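Local coordinates for hypothetical protein (Streptococcus pneumoniae, PDB 2HIY) that is of unknown function but belongs to a conserved bacterial family of uncharacterised proteins, DUF1697, at residues D[95-108]-D[131-145]. Numbering follows the deposited sequence. Where two conformers were deposited one is given.
Sequences WWSRDLARKDFLFY and LYFGKLGIFWGKFSE
Two first torsions turn the neighbouring rings of Phe105 and Phe139, paired across the strands on one face of the sheet, edge to face: in Phe105 CG lies anti to the backbone N (chi1 -165°), while in Phe139 CG lies beside its own backbone N, anti to its own carbonyl carbon. The edge of Phe105 thereby points at the face of Phe139, with CE1 over the ring centre and the centroids 4.7 Å apart. Phe139 in turn holds CD1 over the centre of the Trp96 face, with planes at 75°, so the three rings form a cluster of two successive T-shaped stacks. The edge of the Trp95 ring meets the Phe139–Trp140 peptide, its CH2 3.7 Å from Phe139 O. On the face carrying Arg102, Asp104 and Leu106, bends at chi2 and chi3 carry Lys142 NZ across to the anti lone pair of Asp104 OD2, at 2.7 Å, while keeping it bonded to Trp140 O, two residues back in its own strand. Asp104 N approaches that oxygen from the opposite face of the carbonyl plane; two donors thus grip one oxygen. Arg102 holds Glu145 side-on, NE to OE2 and NH2 to the syn lone pair of OE1 (2.9 Å). Near the turn, the Tyr108 ring lies flat over Gly137, whose CA is 3.5 Å from its centroid, close to the ring normal.

Strands 102-108 and 137-142 run antiparallel, at 169°, and Arg102–Lys142, Asp104–Trp140 and Leu106–Ile138 are hydrogen-bonded pairs; Ala101 and Arg102 both oppose Lys142 in a classic beta bulge. The two are the central strands of a four-stranded antiparallel sheet, flanked by 129-133 beyond 137-142 and by 166-170 beyond 102-108. Helix 171-182 covers the Trp96–Phe105–Phe139 face through Phe174, whereas helix 114-122 packs against Tyr108 and Phe133.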
ATOM      1  N   TRP D  95      17.221  14.181  27.463  1.00 12.21           N
ATOM      2  CA  TRP D  95      16.922  14.341  26.040  1.00 12.49           C
ATOM      3  C   TRP D  95      15.505  13.901  25.705  1.00 13.39           C
ATOM      4  O   TRP D  95      14.986  14.227  24.634  1.00 13.26           O
ATOM      5  CB  TRP D  95      17.954  13.594  25.193  1.00 13.40           C
ATOM      6  CG  TRP D  95      18.191  12.153  25.598  1.00 11.83           C
ATOM      7  CD1 TRP D  95      19.223  11.686  26.367  1.00 12.62           C
ATOM      8  CD2 TRP D  95      17.427  11.010  25.205  1.00 12.05           C
ATOM      9  NE1 TRP D  95      19.140  10.313  26.492  1.00 12.57           N
ATOM     10  CE2 TRP D  95      18.045   9.887  25.790  1.00 12.13           C
ATOM     11  CE3 TRP D  95      16.273  10.818  24.427  1.00 11.31           C
ATOM     12  CZ2 TRP D  95      17.567   8.582  25.599  1.00 12.13           C
ATOM     13  CZ3 TRP D  95      15.808   9.514  24.251  1.00 12.84           C
ATOM     14  CH2 TRP D  95      16.446   8.430  24.846  1.00 12.69           C
ATOM     15  N   TRP D  96      14.854  13.177  26.610  1.00 13.60           N
ATOM     16  CA  TRP D  96      13.521  12.671  26.323  1.00 14.11           C
ATOM     17  C   TRP D  96      12.510  13.785  26.153  1.00 15.23           C
ATOM     18  O   TRP D  96      11.488  13.598  25.481  1.00 16.06           O
ATOM     19  CB  TRP D  96      13.099  11.716  27.439  1.00 14.94           C
ATOM     20  CG  TRP D  96      11.762  11.025  27.298  1.00 12.88           C
ATOM     21  CD1 TRP D  96      10.671  11.225  28.063  1.00 16.02           C
ATOM     22  CD2 TRP D  96      11.449   9.963  26.386  1.00 12.89           C
ATOM     23  NE1 TRP D  96       9.657  10.367  27.685  1.00 14.77           N
ATOM     24  CE2 TRP D  96      10.101   9.601  26.640  1.00 12.82           C
ATOM     25  CE3 TRP D  96      12.157   9.306  25.370  1.00 13.18           C
ATOM     26  CZ2 TRP D  96       9.470   8.562  25.954  1.00 14.86           C
ATOM     27  CZ3 TRP D  96      11.517   8.303  24.667  1.00 12.72           C
ATOM     28  CH2 TRP D  96      10.175   7.942  24.958  1.00 13.74           C
ATOM     29  N   SER D  97      12.750  14.944  26.744  0.50 15.18           N
ATOM     30  CA  SER D  97      11.807  16.042  26.570  0.50 15.28           C
ATOM     31  C   SER D  97      12.120  16.945  25.371  0.50 15.42           C
ATOM     32  O   SER D  97      11.313  17.810  25.033  0.50 15.64           O
ATOM     33  CB  SER D  97      11.699  16.877  27.851  0.50 15.36           C
ATOM     34  OG  SER D  97      12.949  17.437  28.177  0.50 14.66           O
ATOM     35  N   ARG D  98      13.272  16.741  24.726  1.00 15.22           N
ATOM     36  CA  ARG D  98      13.713  17.602  23.627  1.00 14.28           C
ATOM     37  C   ARG D  98      13.090  17.210  22.281  1.00 15.14           C
ATOM     38  O   ARG D  98      12.538  16.113  22.139  1.00 14.68           O
ATOM     39  CB  ARG D  98      15.233  17.561  23.497  1.00 15.06           C
ATOM     40  CG  ARG D  98      15.936  18.075  24.716  1.00 14.82           C
ATOM     41  CD  ARG D  98      17.436  18.103  24.450  1.00 15.43           C
ATOM     42  NE  ARG D  98      18.065  18.508  25.701  1.00 16.58           N
ATOM     43  CZ  ARG D  98      18.995  17.800  26.352  1.00 12.71           C
ATOM     44  NH1 ARG D  98      19.513  16.708  25.800  1.00 12.50           N
ATOM     45  NH2 ARG D  98      19.414  18.237  27.529  1.00 15.29           N
ATOM     46  N   ASP D  99      13.237  18.093  21.294  1.00 16.58           N
ATOM     47  CA  ASP D  99      12.557  17.941  20.003  1.00 17.95           C
ATOM     48  C   ASP D  99      13.316  17.054  19.024  1.00 17.94           C
ATOM     49  O   ASP D  99      13.669  17.476  17.922  1.00 19.46           O
ATOM     50  CB  ASP D  99      12.363  19.339  19.406  1.00 19.14           C
ATOM     51  CG  ASP D  99      11.488  19.339  18.163  1.00 23.55           C
ATOM     52  OD1 ASP D  99      10.614  18.448  18.026  1.00 27.36           O
ATOM     53  OD2 ASP D  99      11.687  20.253  17.332  1.00 27.46           O
ATOM     54  N   LEU D 100      13.548  15.805  19.417  1.00 15.17           N
ATOM     55  CA  LEU D 100      14.161  14.826  18.526  1.00 14.50           C
ATOM     56  C   LEU D 100      13.127  14.456  17.494  1.00 14.08           C
ATOM     57  O   LEU D 100      11.914  14.505  17.766  1.00 14.92           O
ATOM     58  CB  LEU D 100      14.527  13.575  19.321  1.00 13.45           C
ATOM     59  CG  LEU D 100      15.864  13.657  20.063  1.00 13.64           C
ATOM     60  CD1 LEU D 100      15.831  14.634  21.239  1.00 15.41           C
ATOM     61  CD2 LEU D 100      16.205  12.264  20.572  1.00 15.94           C
ATOM     62  N   ALA D 101      13.596  14.015  16.335  1.00 13.27           N
ATOM     63  CA  ALA D 101      12.661  13.689  15.258  1.00 12.57           C
ATOM     64  C   ALA D 101      11.716  12.584  15.656  1.00 12.48           C
ATOM     65  O   ALA D 101      10.522  12.639  15.345  1.00 12.76           O
ATOM     66  CB  ALA D 101      13.379  13.308  13.993  1.00 12.93           C
ATOM     67  N   ARG D 102      12.225  11.562  16.342  1.00 12.78           N
ATOM     68  CA  ARG D 102      11.381  10.429  16.765  1.00 13.24           C
ATOM     69  C   ARG D 102      11.801   9.981  18.158  1.00 12.20           C
ATOM     70  O   ARG D 102      13.008   9.845  18.431  1.00 13.12           O
ATOM     71  CB  ARG D 102      11.501   9.264  15.786  1.00 14.66           C
ATOM     72  CG  ARG D 102      11.049   9.681  14.396  1.00 17.93           C
ATOM     73  CD  ARG D 102      10.722   8.527  13.576  1.00 21.85           C
ATOM     74  NE  ARG D 102      10.641   8.890  12.168  1.00 20.69           N
ATOM     75  CZ  ARG D 102      10.320   8.010  11.232  1.00 21.80           C
ATOM     76  NH1 ARG D 102      10.012   6.764  11.590  1.00 22.82           N
ATOM     77  NH2 ARG D 102      10.276   8.372   9.966  1.00 23.16           N
ATOM     78  N   LYS D 103      10.843   9.704  19.018  1.00 11.81           N
ATOM     79  CA  LYS D 103      11.101   9.182  20.356  1.00 11.93           C
ATOM     80  C   LYS D 103      10.154   8.043  20.623  1.00 12.17           C
ATOM     81  O   LYS D 103       8.952   8.232  20.492  1.00 12.47           O
ATOM     82  CB  LYS D 103      10.943  10.257  21.404  1.00 12.32           C
ATOM     83  CG  LYS D 103      11.985  11.387  21.287  1.00 12.58           C
ATOM     84  CD  LYS D 103      11.815  12.463  22.348  1.00 13.66           C
ATOM     85  CE  LYS D 103      10.537  13.277  22.107  1.00 15.44           C
ATOM     86  NZ  LYS D 103      10.449  14.487  22.982  1.00 16.08           N
ATOM     87  N   ASP D 104      10.683   6.895  20.969  1.00 11.00           N
ATOM     88  CA  ASP D 104       9.886   5.713  21.258  1.00 12.06           C
ATOM     89  C   ASP D 104      10.254   5.116  22.593  1.00 12.69           C
ATOM     90  O   ASP D 104      11.410   5.215  23.022  1.00 13.01           O
ATOM     91  CB  ASP D 104      10.088   4.698  20.149  1.00 14.06           C
ATOM     92  CG  ASP D 104       9.646   5.261  18.807  1.00 16.78           C
ATOM     93  OD1 ASP D 104       8.428   5.504  18.638  1.00 18.28           O
ATOM     94  OD2 ASP D 104      10.503   5.537  17.933  1.00 17.82           O
ATOM     95  N   PHE D 105       9.269   4.479  23.237  1.00 12.62           N
ATOM     96  CA  PHE D 105       9.553   3.717  24.438  1.00 12.01           C
ATOM     97  C   PHE D 105       9.245   2.262  24.104  1.00 12.58           C
ATOM     98  O   PHE D 105       8.148   1.965  23.631  1.00 13.37           O
ATOM     99  CB  PHE D 105       8.700   4.173  25.614  1.00 13.02           C
ATOM    100  CG  PHE D 105       9.208   3.668  26.941  1.00 11.98           C
ATOM    101  CD1 PHE D 105      10.301   4.265  27.531  1.00 12.68           C
ATOM    102  CD2 PHE D 105       8.629   2.576  27.568  1.00 12.12           C
ATOM    103  CE1 PHE D 105      10.779   3.824  28.745  1.00 11.53           C
ATOM    104  CE2 PHE D 105       9.083   2.138  28.774  1.00 12.56           C
ATOM    105  CZ  PHE D 105      10.179   2.758  29.370  1.00 13.19           C
ATOM    106  N   LEU D 106      10.195   1.389  24.377  1.00 11.92           N
ATOM    107  CA  LEU D 106      10.027  -0.048  24.146  1.00 11.98           C
ATOM    108  C   LEU D 106       9.688  -0.687  25.492  1.00 11.62           C
ATOM    109  O   LEU D 106      10.584  -0.927  26.303  1.00 12.01           O
ATOM    110  CB  LEU D 106      11.326  -0.655  23.587  1.00 12.76           C
ATOM    111  CG  LEU D 106      11.715  -0.267  22.150  1.00 14.17           C
ATOM    112  CD1 LEU D 106      12.060   1.225  22.049  1.00 15.58           C
ATOM    113  CD2 LEU D 106      12.942  -1.061  21.726  1.00 15.56           C
ATOM    114  N   PHE D 107       8.396  -0.918  25.740  1.00 11.42           N
ATOM    115  CA  PHE D 107       7.980  -1.463  27.032  1.00 12.20           C
ATOM    116  C   PHE D 107       8.306  -2.945  27.119  1.00 12.37           C
ATOM    117  O   PHE D 107       7.978  -3.734  26.214  1.00 12.67           O
ATOM    118  CB  PHE D 107       6.476  -1.347  27.218  1.00 12.20           C
ATOM    119  CG  PHE D 107       5.984   0.036  27.564  1.00 11.08           C
ATOM    120  CD1 PHE D 107       5.918   0.460  28.895  1.00 12.21           C
ATOM    121  CD2 PHE D 107       5.486   0.915  26.567  1.00 12.13           C
ATOM    122  CE1 PHE D 107       5.409   1.750  29.230  1.00 12.46           C
ATOM    123  CE2 PHE D 107       4.973   2.180  26.901  1.00 12.67           C
ATOM    124  CZ  PHE D 107       4.949   2.583  28.229  1.00 12.78           C
ATOM    125  N   TYR D 108       8.951  -3.342  28.214  1.00 12.13           N
ATOM    126  CA  TYR D 108       9.158  -4.749  28.473  1.00 11.90           C
ATOM    127  C   TYR D 108       7.822  -5.451  28.680  1.00 13.21           C
ATOM    128  O   TYR D 108       6.844  -4.844  29.064  1.00 14.12           O
ATOM    129  CB  TYR D 108      10.043  -4.916  29.701  1.00 13.03           C
ATOM    130  CG  TYR D 108      11.434  -4.299  29.573  1.00 12.03           C
ATOM    131  CD1 TYR D 108      12.153  -4.351  28.371  1.00 12.79           C
ATOM    132  CD2 TYR D 108      12.049  -3.719  30.697  1.00 13.32           C
ATOM    133  CE1 TYR D 108      13.465  -3.789  28.287  1.00 13.47           C
ATOM    134  CE2 TYR D 108      13.334  -3.176  30.616  1.00 13.43           C
ATOM    135  CZ  TYR D 108      14.025  -3.238  29.432  1.00 14.11           C
ATOM    136  OH  TYR D 108      15.318  -2.714  29.395  1.00 14.94           O
ATOM    137  N   LEU D 131      19.872   5.928  23.420  1.00 10.86           N
ATOM    138  CA  LEU D 131      18.919   5.103  24.150  1.00 10.84           C
ATOM    139  C   LEU D 131      19.314   5.002  25.607  1.00 11.24           C
ATOM    140  O   LEU D 131      20.509   5.138  25.933  1.00 12.20           O
ATOM    141  CB  LEU D 131      18.710   3.714  23.493  1.00 12.55           C
ATOM    142  CG  LEU D 131      19.934   2.783  23.455  1.00 12.14           C
ATOM    143  CD1 LEU D 131      20.006   1.881  24.701  1.00 13.84           C
ATOM    144  CD2 LEU D 131      19.839   1.870  22.258  1.00 12.69           C
ATOM    145  N   TYR D 132      18.347   4.710  26.460  1.00 11.70           N
ATOM    146  CA  TYR D 132      18.593   4.585  27.879  1.00 11.29           C
ATOM    147  C   TYR D 132      17.738   3.445  28.409  1.00 11.54           C
ATOM    148  O   TYR D 132      16.547   3.403  28.131  1.00 12.06           O
ATOM    149  CB  TYR D 132      18.278   5.904  28.596  1.00 11.95           C
ATOM    150  CG  TYR D 132      18.581   5.868  30.075  1.00 13.80           C
ATOM    151  CD1 TYR D 132      19.847   6.205  30.524  1.00 13.26           C
ATOM    152  CD2 TYR D 132      17.626   5.472  31.012  1.00 15.86           C
ATOM    153  CE1 TYR D 132      20.156   6.174  31.871  1.00 15.28           C
ATOM    154  CE2 TYR D 132      17.938   5.412  32.370  1.00 16.15           C
ATOM    155  CZ  TYR D 132      19.210   5.759  32.764  1.00 15.03           C
ATOM    156  OH  TYR D 132      19.539   5.738  34.115  1.00 19.29           O
ATOM    157  N   PHE D 133      18.316   2.549  29.201  1.00 11.79           N
ATOM    158  CA  PHE D 133      17.579   1.427  29.750  1.00 12.76           C
ATOM    159  C   PHE D 133      16.885   1.855  31.027  1.00 12.81           C
ATOM    160  O   PHE D 133      17.558   2.067  32.045  1.00 14.38           O
ATOM    161  CB  PHE D 133      18.560   0.269  30.045  1.00 13.15           C
ATOM    162  CG  PHE D 133      19.157  -0.324  28.810  1.00 13.14           C
ATOM    163  CD1 PHE D 133      18.426  -1.156  27.973  1.00 14.28           C
ATOM    164  CD2 PHE D 133      20.475  -0.047  28.476  1.00 14.93           C
ATOM    165  CE1 PHE D 133      18.999  -1.665  26.816  1.00 13.80           C
ATOM    166  CE2 PHE D 133      21.047  -0.581  27.317  1.00 15.11           C
ATOM    167  CZ  PHE D 133      20.285  -1.397  26.485  1.00 14.53           C
ATOM    168  N   GLY D 134      15.560   2.016  30.977  1.00 13.15           N
ATOM    169  CA  GLY D 134      14.779   2.388  32.155  1.00 13.74           C
ATOM    170  C   GLY D 134      14.312   1.152  32.902  1.00 14.70           C
ATOM    171  O   GLY D 134      14.715   0.027  32.606  1.00 17.14           O
ATOM    172  N   LYS D 135      13.418   1.337  33.861  1.00 14.18           N
ATOM    173  CA  LYS D 135      12.944   0.194  34.629  1.00 16.05           C
ATOM    174  C   LYS D 135      11.909  -0.609  33.855  1.00 16.06           C
ATOM    175  O   LYS D 135      11.928  -1.849  33.859  1.00 17.47           O
ATOM    176  CB  LYS D 135      12.336   0.676  35.945  1.00 17.38           C
ATOM    177  CG  LYS D 135      11.720  -0.417  36.785  1.00 23.76           C
ATOM    178  CD  LYS D 135      12.724  -1.426  37.307  1.00 29.35           C
ATOM    179  CE  LYS D 135      12.036  -2.400  38.266  1.00 32.55           C
ATOM    180  NZ  LYS D 135      12.804  -3.671  38.302  1.00 35.75           N
ATOM    181  N   LEU D 136      11.036   0.099  33.154  1.00 14.84           N
ATOM    182  CA  LEU D 136       9.914  -0.536  32.472  1.00 13.92           C
ATOM    183  C   LEU D 136      10.185  -0.806  31.004  1.00 12.92           C
ATOM    184  O   LEU D 136       9.383  -1.411  30.335  1.00 12.66           O
ATOM    185  CB  LEU D 136       8.678   0.343  32.547  1.00 15.21           C
ATOM    186  CG  LEU D 136       8.107   0.533  33.959  1.00 16.64           C
ATOM    187  CD1 LEU D 136       7.014   1.619  33.949  1.00 17.65           C
ATOM    188  CD2 LEU D 136       7.571  -0.798  34.477  1.00 19.91           C
ATOM    189  N   GLY D 137      11.308  -0.314  30.506  1.00 12.14           N
ATOM    190  CA  GLY D 137      11.584  -0.465  29.098  1.00 12.02           C
ATOM    191  C   GLY D 137      12.712   0.453  28.694  1.00 11.75           C
ATOM    192  O   GLY D 137      13.423   1.000  29.531  1.00 12.80           O
ATOM    193  N   ILE D 138      12.818   0.624  27.380  1.00 11.39           N
ATOM    194  CA  ILE D 138      13.962   1.350  26.790  1.00 12.01           C
ATOM    195  C   ILE D 138      13.470   2.651  26.175  1.00 11.41           C
ATOM    196  O   ILE D 138      12.561   2.636  25.335  1.00 11.71           O
ATOM    197  CB  ILE D 138      14.636   0.519  25.671  1.00 12.35           C
ATOM    198  CG1 ILE D 138      14.996  -0.864  26.209  1.00 14.59           C
ATOM    199  CG2 ILE D 138      15.894   1.239  25.147  1.00 13.13           C
ATOM    200  CD1 ILE D 138      15.536  -1.819  25.147  1.00 15.26           C
ATOM    201  N   PHE D 139      14.025   3.793  26.607  1.00 10.70           N
ATOM    202  CA  PHE D 139      13.820   5.046  25.895  1.00 10.73           C
ATOM    203  C   PHE D 139      14.743   5.073  24.685  1.00 10.79           C
ATOM    204  O   PHE D 139      15.934   4.812  24.836  1.00 11.32           O
ATOM    205  CB  PHE D 139      14.233   6.238  26.777  1.00 10.98           C
ATOM    206  CG  PHE D 139      13.538   6.326  28.122  1.00 10.69           C
ATOM    207  CD1 PHE D 139      12.366   7.065  28.244  1.00 10.27           C
ATOM    208  CD2 PHE D 139      14.086   5.730  29.277  1.00 10.47           C
ATOM    209  CE1 PHE D 139      11.733   7.200  29.488  1.00 11.10           C
ATOM    210  CE2 PHE D 139      13.459   5.848  30.503  1.00 11.88           C
ATOM    211  CZ  PHE D 139      12.283   6.609  30.610  1.00 12.45           C
ATOM    212  N   TRP D 140      14.243   5.428  23.505  1.00 11.40           N
ATOM    213  CA  TRP D 140      15.109   5.386  22.318  1.00 10.57           C
ATOM    214  C   TRP D 140      14.751   6.517  21.401  1.00 11.38           C
ATOM    215  O   TRP D 140      13.635   6.579  20.832  1.00 12.17           O
ATOM    216  CB  TRP D 140      14.964   4.032  21.641  1.00 11.71           C
ATOM    217  CG  TRP D 140      16.042   3.623  20.709  1.00 11.60           C
ATOM    218  CD1 TRP D 140      16.866   4.402  19.920  1.00 11.92           C
ATOM    219  CD2 TRP D 140      16.428   2.272  20.460  1.00 11.11           C
ATOM    220  NE1 TRP D 140      17.747   3.613  19.190  1.00 11.08           N
ATOM    221  CE2 TRP D 140      17.492   2.296  19.513  1.00 11.58           C
ATOM    222  CE3 TRP D 140      15.981   1.029  20.945  1.00 12.01           C
ATOM    223  CZ2 TRP D 140      18.107   1.116  19.045  1.00 11.58           C
ATOM    224  CZ3 TRP D 140      16.591  -0.140  20.482  1.00 13.02           C
ATOM    225  CH2 TRP D 140      17.648  -0.078  19.544  1.00 11.97           C
ATOM    226  N   GLY D 141      15.670   7.479  21.284  1.00 10.50           N
ATOM    227  CA  GLY D 141      15.441   8.704  20.516  1.00 10.55           C
ATOM    228  C   GLY D 141      16.283   8.654  19.260  1.00 10.89           C
ATOM    229  O   GLY D 141      17.423   8.187  19.279  1.00 11.50           O
ATOM    230  N   LYS D 142      15.694   9.125  18.170  1.00 11.56           N
ATOM    231  CA  LYS D 142      16.410   9.255  16.912  1.00 11.62           C
ATOM    232  C   LYS D 142      16.388  10.739  16.530  1.00 11.31           C
ATOM    233  O   LYS D 142      15.330  11.368  16.470  1.00 11.88           O
ATOM    234  CB  LYS D 142      15.732   8.383  15.825  1.00 12.62           C
ATOM    235  CG  LYS D 142      15.954   6.853  15.955  1.00 12.50           C
ATOM    236  CD  LYS D 142      15.254   6.167  17.120  1.00 12.90           C
ATOM    237  CE  LYS D 142      13.764   6.337  17.116  1.00 13.72           C
ATOM    238  NZ  LYS D 142      13.143   5.450  18.164  1.00 16.26           N
ATOM    239  N   PHE D 143      17.558  11.313  16.264  1.00 10.91           N
ATOM    240  CA  PHE D 143      17.650  12.775  16.202  1.00 10.88           C
ATOM    241  C   PHE D 143      17.045  13.388  14.987  1.00 11.82           C
ATOM    242  O   PHE D 143      16.491  14.495  15.089  1.00 13.75           O
ATOM    243  CB  PHE D 143      19.092  13.231  16.363  1.00 12.04           C
ATOM    244  CG  PHE D 143      19.628  12.995  17.733  1.00 11.65           C
ATOM    245  CD1 PHE D 143      19.231  13.817  18.775  1.00 13.50           C
ATOM    246  CD2 PHE D 143      20.513  11.969  18.000  1.00 12.27           C
ATOM    247  CE1 PHE D 143      19.707  13.602  20.075  1.00 14.36           C
ATOM    248  CE2 PHE D 143      21.009  11.734  19.308  1.00 13.25           C
ATOM    249  CZ  PHE D 143      20.585  12.564  20.337  1.00 12.97           C
ATOM    250  N   SER D 144      17.117  12.715  13.839  1.00 11.79           N
ATOM    251  CA  SER D 144      16.757  13.413  12.594  1.00 13.04           C
ATOM    252  C   SER D 144      16.116  12.518  11.568  1.00 12.87           C
ATOM    253  O   SER D 144      16.544  11.383  11.357  1.00 12.80           O
ATOM    254  CB  SER D 144      18.028  14.022  11.998  1.00 13.73           C
ATOM    255  OG  SER D 144      17.737  14.622  10.739  1.00 16.84           O
ATOM    256  N   GLU D 145      15.129  13.052  10.854  1.00 12.90           N
ATOM    257  CA  GLU D 145      14.576  12.315   9.732  1.00 13.16           C
ATOM    258  C   GLU D 145      15.616  12.036   8.652  1.00 13.87           C
ATOM    259  O   GLU D 145      15.552  10.984   8.000  1.00 15.53           O
ATOM    260  CB  GLU D 145      13.389  13.080   9.113  1.00 13.55           C
ATOM    261  CG  GLU D 145      12.159  13.189  10.054  1.00 14.79           C
ATOM    262  CD  GLU D 145      11.406  11.881  10.288  1.00 18.39           C
ATOM    263  OE1 GLU D 145      11.577  10.928   9.506  1.00 20.23           O
ATOM    264  OE2 GLU D 145      10.632  11.798  11.267  1.00 18.68           O
TER
HETATM  265  O   HOH W   1       9.944  13.801  12.823  1.00 17.69           O
HETATM  266  O   HOH W   2       6.868  -2.582  30.791  1.00 13.39           O
HETATM  267  O   HOH W   3      16.321  -1.914  31.776  1.00 18.16           O